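Local coordinates for putative phophotriesterase (Proteus mirabilis, PDB 3RHG), which probably hydrolyses ester bonds at a site that holds two zinc ions, at residues N28-V33 with E128-K133; E75-E80 with K109-L114; L319-G324 with T328-L333. All blocks are in the same frame, centred on the assembly; numbering follows the deposited sequence. Where two conformers were deposited one is given.

In the fold
From the N terminus, the chain leaves barrel strand 19-24 and makes the first half of contact 1 in the loop at 28-33. That contact closes only at 128-133, just after strand 118-123, and the long loop it closes contains contact 2 whole. There helix 74-86, which precedes strand 89-94, packs on helix 105-115, which follows it. Contacts 1 and 2 are nested but do not touch: their centres are about 24 Å apart and their nearest atoms about 7 Å. Contact 3 opens later, in series with both, and joins helices 311-322 and 327-333 across a short turn. Its centre lies about 37 Å from that of contact 1, on the opposite side of the chain's centre.

Contact 1 (N28-V33 with E128-K133); sequences NDLSGV and EKFEGK
The ring of F130 meets V33 along its CE1-CZ bond. V33 CG2 approaches obliquely, 3.5 Å from both F130 CE1 and F130 CZ, and V33 CG1 is 3.7 Å from F130 CE1, so both methyls gather at the same bond. The V33 side chain runs roughly perpendicular to that of F130.

The contact belongs to the (beta/alpha)8 barrel of the metal-dependent hydrolases. It joins the loop after strand 19-24 to the short helix 128-131 after strand 118-123, on the side of the barrel where the metal ligands sit. The F130 side chain is about 8 Å from that of H199, a zinc ligand, so the packing borders the active-site region without entering the metal shell.

In the modelled conformer of L30, CD2 lies 4.0 Å from F130 CE1, again oblique to the ring; a second conformer was deposited, so this approach is less certain. F130 also meets the ring of Y126, with planes inclined at about 55°, and touches the loop residues S100 and I101. F130 has CG anti to its carbonyl carbon (chi1 -72°), and from there the ring extends across to V33. K129 adds an aliphatic flank through its extended chain, with CE 4.2 Å from V33 CG1, while its NZ is hydrogen-bonded to an unidentified molecule.

Segment 28-33 is also folded upon itself. V33 N bonds to L30 O at 3.1 Å, and S31 N bonds to D29 OD1 at 2.9 Å, which makes an Asx turn; this N-H arrives 36° out of the carboxylate plane. D29 OD1 takes a second donor, S31 OG at 2.6 Å, through the syn lone pair.

Contact 2 (E75-E80 with K109-L114); sequences EDVIFE and KQVAEL
I78 carries most of the contact from 75-80 to 109-114, and its CB points toward that helix. With chi1 at -73°, CG1 sits beside the backbone N and comes within 4.2 Å of V111 CG2; I78 and V111 lie alongside each other, pointing opposite ways. One bond further, CD1 is 3.6 Å from L114 CD1 and 4.1 Å from L114 CB, and here L114 stands about square to I78. Beside it, V77 CG1 adds a looser approach of 4.4 Å to V111 CG2, so that one V111 methyl meets two consecutive residues.

Helices 74-86 and 105-115 precede and follow strand 89-94 and are neighbours in the outer helical layer of the (beta/alpha)8 barrel. The axes of the short segments run at 44° to each other and come within 10.7 Å, and V111 also rests on I74 and L81 of helix 74-86. V77 and V111 are buried, whereas L114 is exposed, so the seam runs from the protein interior out to solvent.

Every contact across it is between aliphatic carbons, which implies that it is held by dispersion and the hydrophobic effect, with neither charge nor hydrogen bonding fixing its direction.

Contact 3 (L319-G324 with T328-L333); sequences LLAQRG and TIIDKL
L320 points toward 328-333 and meets it at two levels, while L319 just before it packs on Y39 of the second subunit. L320 CB is 4.0 Å from I330 CD1; a chi1 of -69° swings CG to the far side from the carbonyl carbon, and the branch ends tip to tip with L333, at 3.4 Å between L320 CD1 and L333 CD1. That is tighter than usual van der Waals contact.

At A321 the backbone itself is touched: I330 CD1 stands 3.5 Å from A321 N and 3.6 Å from A321 CA, with A321 CB at 3.8 Å. The I330 tip is thus laid against the helix surface at a residue whose own side chain is small.

L320, I330 and L333 are buried between helices 311-322 and 327-333, two consecutive helices joined by a short turn after the last barrel strand, 289-291. The CB of Q322 points away from this pairing, and its side chain packs on F38 of the second subunit. R323 forms salt bridges with E275 and E282 of helix 270-282, while its N closes the last full turn on L319 O. G324, the first residue to leave helical phi/psi, completes a Schellman motif, with phi at 93° and two bonds back into the last turn, among them G324 N to A321 O at 2.9 Å.

Contact 1 (N28-V33 with E128-K133)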
loop_
_atom_site.group_PDB
_atom_site.type_symbol
_atom_site.label_atom_id
_atom_site.label_comp_id
_atom_site.label_asym_id
_atom_site.label_seq_id
_atom_site.Cartn_x
_atom_site.Cartn_y
_atom_site.Cartn_z
ATOM N N ASN A 28 -10.747 7.565 19.614
ATOM C CA ASN A 28 -11.688 8.279 18.789
ATOM C C ASN A 28 -12.797 7.310 18.425
ATOM O O ASN A 28 -12.634 6.095 18.542
ATOM C CB ASN A 28 -11.010 8.893 17.546
ATOM C CG ASN A 28 -10.499 7.837 16.554
ATOM O OD1 ASN A 28 -9.950 6.802 16.940
ATOM N ND2 ASN A 28 -10.685 8.104 15.270
ATOM N N ASP A 29 -13.933 7.840 18.003
ATOM C CA ASP A 29 -15.096 6.999 17.763
ATOM C C ASP A 29 -15.800 7.670 16.603
ATOM O O ASP A 29 -16.220 8.824 16.722
ATOM C CB ASP A 29 -15.988 6.983 19.017
ATOM C CG ASP A 29 -17.175 6.021 18.895
ATOM O OD1 ASP A 29 -17.432 5.504 17.789
ATOM O OD2 ASP A 29 -17.863 5.792 19.910
ATOM N N LEU A 30 -15.883 6.974 15.474
ATOM C CA LEU A 30 -16.577 7.495 14.298
ATOM C C LEU A 30 -17.870 6.725 14.050
ATOM O O LEU A 30 -18.346 6.617 12.910
ATOM C CB LEU A 30 -15.666 7.426 13.074
ATOM C CG LEU A 30 -14.319 8.113 13.306
ATOM C CD1 LEU A 30 -13.385 7.863 12.145
ATOM C CD2 LEU A 30 -14.494 9.614 13.567
ATOM N N SER A 31 -18.441 6.196 15.123
ATOM C CA SER A 31 -19.653 5.365 15.048
ATOM C C SER A 31 -20.880 6.041 14.475
ATOM O O SER A 31 -21.809 5.359 14.040
ATOM C CB SER A 31 -20.011 4.849 16.434
ATOM O OG SER A 31 -19.135 3.823 16.818
ATOM N N GLY A 32 -20.907 7.369 14.487
ATOM C CA GLY A 32 -22.079 8.100 13.996
ATOM C C GLY A 32 -22.064 8.345 12.496
ATOM O O GLY A 32 -23.025 8.898 11.941
ATOM N N VAL A 33 -20.982 7.924 11.838
ATOM C CA VAL A 33 -20.793 8.158 10.408
ATOM C C VAL A 33 -20.306 6.917 9.639
ATOM O O VAL A 33 -19.574 7.037 8.649
ATOM C CB VAL A 33 -19.800 9.332 10.150
ATOM C CG1 VAL A 33 -20.433 10.672 10.562
ATOM C CG2 VAL A 33 -18.457 9.097 10.897
ATOM N N GLU A 128 -17.961 20.614 10.197
ATOM C CA GLU A 128 -19.402 20.780 10.422
ATOM C C GLU A 128 -20.195 19.471 10.261
ATOM O O GLU A 128 -21.206 19.255 10.938
ATOM C CB GLU A 128 -19.952 21.900 9.536
ATOM C CG GLU A 128 -21.358 22.302 9.931
ATOM C CD GLU A 128 -21.879 23.512 9.173
ATOM O OE1 GLU A 128 -21.139 24.463 8.871
ATOM O OE2 GLU A 128 -23.074 23.503 8.863
ATOM N N LYS A 129 -19.723 18.582 9.397
ATOM C CA LYS A 129 -20.377 17.290 9.224
ATOM C C LYS A 129 -20.587 16.604 10.580
ATOM O O LYS A 129 -21.611 15.936 10.804
ATOM C CB LYS A 129 -19.541 16.393 8.308
ATOM C CG LYS A 129 -20.088 14.995 8.140
ATOM C CD LYS A 129 -19.265 14.176 7.141
ATOM C CE LYS A 129 -19.869 12.785 7.000
ATOM N NZ LYS A 129 -19.002 11.847 6.216
ATOM N N PHE A 130 -19.606 16.761 11.480
ATOM C CA PHE A 130 -19.668 16.144 12.803
ATOM C C PHE A 130 -20.211 17.106 13.866
ATOM O O PHE A 130 -20.918 16.685 14.794
ATOM C CB PHE A 130 -18.273 15.664 13.249
ATOM C CG PHE A 130 -17.790 14.458 12.516
ATOM C CD1 PHE A 130 -17.928 13.198 13.080
ATOM C CD2 PHE A 130 -17.192 14.579 11.262
ATOM C CE1 PHE A 130 -17.483 12.060 12.401
ATOM C CE2 PHE A 130 -16.761 13.461 10.570
ATOM C CZ PHE A 130 -16.886 12.198 11.140
ATOM N N GLU A 131 -19.876 18.388 13.737
ATOM C CA GLU A 131 -20.148 19.368 14.796
ATOM C C GLU A 131 -21.544 19.996 14.691
ATOM O O GLU A 131 -22.109 20.436 15.687
ATOM C CB GLU A 131 -19.079 20.473 14.821
ATOM C CG GLU A 131 -17.642 19.962 15.122
ATOM C CD GLU A 131 -17.451 19.508 16.572
ATOM O OE1 GLU A 131 -18.402 19.607 17.388
ATOM O OE2 GLU A 131 -16.333 19.044 16.909
ATOM N N GLY A 132 -22.072 20.066 13.473
ATOM C CA GLY A 132 -23.390 20.651 13.309
ATOM C C GLY A 132 -23.472 22.071 13.833
ATOM O O GLY A 132 -22.556 22.900 13.592
ATOM N N LYS A 133 -24.563 22.350 14.550
ATOM C CA LYS A 133 -24.831 23.673 15.097
ATOM C C LYS A 133 -23.797 24.135 16.122
ATOM O O LYS A 133 -23.783 25.310 16.478
ATOM C CB LYS A 133 -26.228 23.747 15.737
ATOM C CG LYS A 133 -27.369 23.394 14.845
ATOM C CD LYS A 133 -28.671 23.344 15.699
ATOM C CE LYS A 133 -29.928 23.043 14.888
ATOM N NZ LYS A 133 -30.372 24.216 14.070
#

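Contact 2 (E75-E80 with K109-L114)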
loop_
_atom_site.group_PDB
_atom_site.type_symbol
_atom_site.label_atom_id
_atom_site.label_comp_id
_atom_site.label_asym_id
_atom_site.label_seq_id
_atom_site.Cartn_x
_atom_site.Cartn_y
_atom_site.Cartn_z
ATOM N N GLU A 75 -6.547 -1.738 25.957
ATOM C CA GLU A 75 -5.584 -2.834 25.806
ATOM C C GLU A 75 -4.926 -2.785 24.426
ATOM O O GLU A 75 -3.716 -3.004 24.274
ATOM C CB GLU A 75 -6.271 -4.198 25.982
ATOM C CG GLU A 75 -7.463 -4.214 26.944
ATOM C CD GLU A 75 -8.806 -4.005 26.238
ATOM O OE1 GLU A 75 -9.454 -2.971 26.501
ATOM O OE2 GLU A 75 -9.217 -4.869 25.425
ATOM N N ASP A 76 -5.742 -2.529 23.407
ATOM C CA ASP A 76 -5.234 -2.475 22.031
ATOM C C ASP A 76 -4.329 -1.266 21.830
ATOM O O ASP A 76 -3.265 -1.356 21.202
ATOM C CB ASP A 76 -6.389 -2.409 21.035
ATOM C CG ASP A 76 -7.163 -3.715 20.947
ATOM O OD1 ASP A 76 -6.539 -4.794 21.024
ATOM O OD2 ASP A 76 -8.396 -3.660 20.794
ATOM N N VAL A 77 -4.767 -0.120 22.344
ATOM C CA VAL A 77 -3.965 1.111 22.262
ATOM C C VAL A 77 -2.599 0.974 22.967
ATOM O O VAL A 77 -1.559 1.351 22.416
ATOM C CB VAL A 77 -4.774 2.329 22.788
ATOM C CG1 VAL A 77 -3.902 3.598 22.824
ATOM C CG2 VAL A 77 -6.021 2.553 21.919
ATOM N N ILE A 78 -2.597 0.417 24.176
ATOM C CA ILE A 78 -1.347 0.220 24.908
ATOM C C ILE A 78 -0.430 -0.744 24.152
ATOM O O ILE A 78 0.776 -0.511 24.047
ATOM C CB ILE A 78 -1.602 -0.271 26.340
ATOM C CG1 ILE A 78 -2.157 0.884 27.179
ATOM C CG2 ILE A 78 -0.322 -0.829 26.953
ATOM C CD1 ILE A 78 -2.618 0.483 28.556
ATOM N N PHE A 79 -0.994 -1.827 23.614
ATOM C CA PHE A 79 -0.197 -2.761 22.849
ATOM C C PHE A 79 0.487 -2.048 21.673
ATOM O O PHE A 79 1.669 -2.232 21.412
ATOM C CB PHE A 79 -1.074 -3.909 22.345
ATOM C CG PHE A 79 -0.308 -4.990 21.658
ATOM C CD1 PHE A 79 0.356 -5.965 22.398
ATOM C CD2 PHE A 79 -0.250 -5.045 20.275
ATOM C CE1 PHE A 79 1.063 -6.968 21.768
ATOM C CE2 PHE A 79 0.463 -6.060 19.637
ATOM C CZ PHE A 79 1.119 -7.014 20.387
ATOM N N GLU A 80 -0.264 -1.211 20.972
ATOM C CA GLU A 80 0.276 -0.503 19.815
ATOM C C GLU A 80 1.292 0.558 20.220
ATOM O O GLU A 80 2.296 0.771 19.532
ATOM C CB GLU A 80 -0.861 0.118 19.018
ATOM C CG GLU A 80 -1.661 -0.936 18.259
ATOM C CD GLU A 80 -0.861 -1.536 17.112
ATOM O OE1 GLU A 80 -0.255 -0.750 16.340
ATOM O OE2 GLU A 80 -0.847 -2.787 16.975
ATOM N N LYS A 109 -5.340 9.806 29.987
ATOM C CA LYS A 109 -4.602 9.829 31.256
ATOM C C LYS A 109 -4.186 8.423 31.698
ATOM O O LYS A 109 -3.052 8.203 32.156
ATOM C CB LYS A 109 -5.440 10.487 32.353
ATOM C CG LYS A 109 -4.886 10.301 33.760
ATOM C CD LYS A 109 -5.686 11.129 34.759
ATOM C CE LYS A 109 -5.001 11.199 36.123
ATOM N NZ LYS A 109 -5.432 10.096 37.010
ATOM N N GLN A 110 -5.106 7.467 31.582
ATOM C CA GLN A 110 -4.815 6.089 31.968
ATOM C C GLN A 110 -3.626 5.545 31.182
ATOM O O GLN A 110 -2.740 4.875 31.734
ATOM C CB GLN A 110 -6.043 5.197 31.756
ATOM C CG GLN A 110 -7.153 5.395 32.796
ATOM C CD GLN A 110 -8.507 4.885 32.316
ATOM O OE1 GLN A 110 -8.604 3.828 31.698
ATOM N NE2 GLN A 110 -9.553 5.644 32.596
ATOM N N VAL A 111 -3.612 5.818 29.885
ATOM C CA VAL A 111 -2.507 5.352 29.046
ATOM C C VAL A 111 -1.172 5.987 29.445
ATOM O O VAL A 111 -0.129 5.319 29.504
ATOM C CB VAL A 111 -2.799 5.620 27.547
ATOM C CG1 VAL A 111 -1.520 5.478 26.714
ATOM C CG2 VAL A 111 -3.893 4.682 27.075
ATOM N N ALA A 112 -1.199 7.287 29.691
ATOM C CA ALA A 112 -0.002 7.985 30.121
ATOM C C ALA A 112 0.561 7.337 31.388
ATOM O O ALA A 112 1.768 7.092 31.509
ATOM C CB ALA A 112 -0.304 9.466 30.353
ATOM N N GLU A 113 -0.325 7.062 32.337
ATOM C CA GLU A 113 0.075 6.496 33.615
ATOM C C GLU A 113 0.638 5.074 33.460
ATOM O O GLU A 113 1.643 4.712 34.080
ATOM C CB GLU A 113 -1.116 6.493 34.562
ATOM C CG GLU A 113 -1.498 7.870 35.045
ATOM C CD GLU A 113 -2.789 7.862 35.841
ATOM O OE1 GLU A 113 -3.574 6.899 35.672
ATOM O OE2 GLU A 113 -3.021 8.812 36.630
ATOM N N LEU A 114 -0.003 4.271 32.625
ATOM C CA LEU A 114 0.408 2.874 32.467
ATOM C C LEU A 114 1.696 2.714 31.652
ATOM O O LEU A 114 2.476 1.803 31.903
ATOM C CB LEU A 114 -0.717 2.033 31.855
ATOM C CG LEU A 114 -1.927 1.886 32.777
ATOM C CD1 LEU A 114 -3.131 1.404 32.016
ATOM C CD2 LEU A 114 -1.613 0.945 33.939
#

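Contact 3 (L319-G324 with T328-L333)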
loop_
_atom_site.group_PDB
_atom_site.type_symbol
_atom_site.label_atom_id
_atom_site.label_comp_id
_atom_site.label_asym_id
_atom_site.label_seq_id
_atom_site.Cartn_x
_atom_site.Cartn_y
_atom_site.Cartn_z
ATOM N N LEU A 319 14.177 5.583 5.030
ATOM C CA LEU A 319 13.968 5.902 3.637
ATOM C C LEU A 319 14.550 7.268 3.268
ATOM O O LEU A 319 15.119 7.422 2.183
ATOM C CB LEU A 319 12.477 5.816 3.284
ATOM C CG LEU A 319 11.877 4.400 3.329
ATOM C CD1 LEU A 319 10.358 4.427 2.981
ATOM C CD2 LEU A 319 12.654 3.437 2.422
ATOM N N LEU A 320 14.407 8.259 4.152
ATOM C CA LEU A 320 15.034 9.569 3.902
ATOM C C LEU A 320 16.547 9.474 3.827
ATOM O O LEU A 320 17.174 10.158 3.016
ATOM C CB LEU A 320 14.636 10.605 4.961
ATOM C CG LEU A 320 13.197 11.101 4.974
ATOM C CD1 LEU A 320 12.967 12.025 6.206
ATOM C CD2 LEU A 320 12.871 11.817 3.647
ATOM N N ALA A 321 17.133 8.645 4.687
ATOM C CA ALA A 321 18.577 8.447 4.687
ATOM C C ALA A 321 19.038 7.844 3.356
ATOM O O ALA A 321 20.035 8.281 2.774
ATOM C CB ALA A 321 18.970 7.562 5.843
ATOM N N GLN A 322 18.306 6.843 2.869
ATOM C CA GLN A 322 18.633 6.210 1.589
ATOM C C GLN A 322 18.504 7.211 0.441
ATOM O O GLN A 322 19.265 7.155 -0.545
ATOM C CB GLN A 322 17.756 4.977 1.355
ATOM C CG GLN A 322 18.046 4.251 0.065
ATOM C CD GLN A 322 19.456 3.647 0.029
ATOM O OE1 GLN A 322 20.012 3.276 1.066
ATOM N NE2 GLN A 322 20.032 3.546 -1.169
ATOM N N ARG A 323 17.552 8.131 0.597
ATOM C CA ARG A 323 17.291 9.193 -0.373
ATOM C C ARG A 323 18.357 10.309 -0.283
ATOM O O ARG A 323 18.333 11.277 -1.056
ATOM C CB ARG A 323 15.856 9.719 -0.181
ATOM C CG ARG A 323 15.493 11.025 -0.894
ATOM C CD ARG A 323 15.702 10.975 -2.408
ATOM N NE ARG A 323 15.194 12.211 -3.013
ATOM C CZ ARG A 323 15.816 13.384 -2.954
ATOM N NH1 ARG A 323 17.003 13.491 -2.359
ATOM N NH2 ARG A 323 15.272 14.452 -3.515
ATOM N N GLY A 324 19.298 10.170 0.649
ATOM C CA GLY A 324 20.463 11.081 0.691
ATOM C C GLY A 324 20.335 12.307 1.585
ATOM O O GLY A 324 21.162 13.230 1.521
ATOM N N THR A 328 21.900 14.855 10.236
ATOM C CA THR A 328 21.649 15.942 11.179
ATOM C C THR A 328 20.222 16.459 11.058
ATOM O O THR A 328 19.594 16.813 12.060
ATOM C CB THR A 328 22.662 17.103 11.028
ATOM O OG1 THR A 328 22.633 17.607 9.686
ATOM C CG2 THR A 328 24.060 16.619 11.328
ATOM N N ILE A 329 19.701 16.469 9.835
ATOM C CA ILE A 329 18.343 16.939 9.600
ATOM C C ILE A 329 17.371 15.840 9.996
ATOM O O ILE A 329 16.361 16.098 10.657
ATOM C CB ILE A 329 18.127 17.369 8.120
ATOM C CG1 ILE A 329 19.043 18.562 7.786
ATOM C CG2 ILE A 329 16.657 17.707 7.871
ATOM C CD1 ILE A 329 19.115 18.953 6.293
ATOM N N ILE A 330 17.689 14.606 9.620
ATOM C CA ILE A 330 16.827 13.467 9.952
ATOM C C ILE A 330 16.598 13.357 11.463
ATOM O O ILE A 330 15.470 13.136 11.929
ATOM C CB ILE A 330 17.402 12.144 9.387
ATOM C CG1 ILE A 330 17.298 12.158 7.854
ATOM C CG2 ILE A 330 16.694 10.936 10.006
ATOM C CD1 ILE A 330 17.923 10.959 7.147
ATOM N N ASP A 331 17.659 13.544 12.235
ATOM C CA ASP A 331 17.573 13.460 13.701
ATOM C C ASP A 331 16.657 14.542 14.296
ATOM O O ASP A 331 16.063 14.355 15.362
ATOM C CB ASP A 331 18.976 13.527 14.338
ATOM C CG ASP A 331 19.814 12.272 14.066
ATOM O OD1 ASP A 331 21.042 12.289 14.338
ATOM O OD2 ASP A 331 19.258 11.266 13.579
ATOM N N LYS A 332 16.521 15.667 13.604
ATOM C CA LYS A 332 15.662 16.749 14.104
ATOM C C LYS A 332 14.185 16.565 13.762
ATOM O O LYS A 332 13.314 17.124 14.453
ATOM C CB LYS A 332 16.135 18.108 13.576
ATOM C CG LYS A 332 17.489 18.541 14.130
ATOM C CD LYS A 332 17.980 19.872 13.530
ATOM C CE LYS A 332 19.432 20.149 13.922
ATOM N NZ LYS A 332 19.955 21.446 13.384
ATOM N N LEU A 333 13.901 15.809 12.698
ATOM C CA LEU A 333 12.536 15.793 12.136
ATOM C C LEU A 333 11.493 15.304 13.125
ATOM O O LEU A 333 10.368 15.795 13.107
ATOM C CB LEU A 333 12.461 14.944 10.866
ATOM C CG LEU A 333 13.090 15.554 9.607
ATOM C CD1 LEU A 333 13.104 14.524 8.493
ATOM C CD2 LEU A 333 12.333 16.808 9.160
#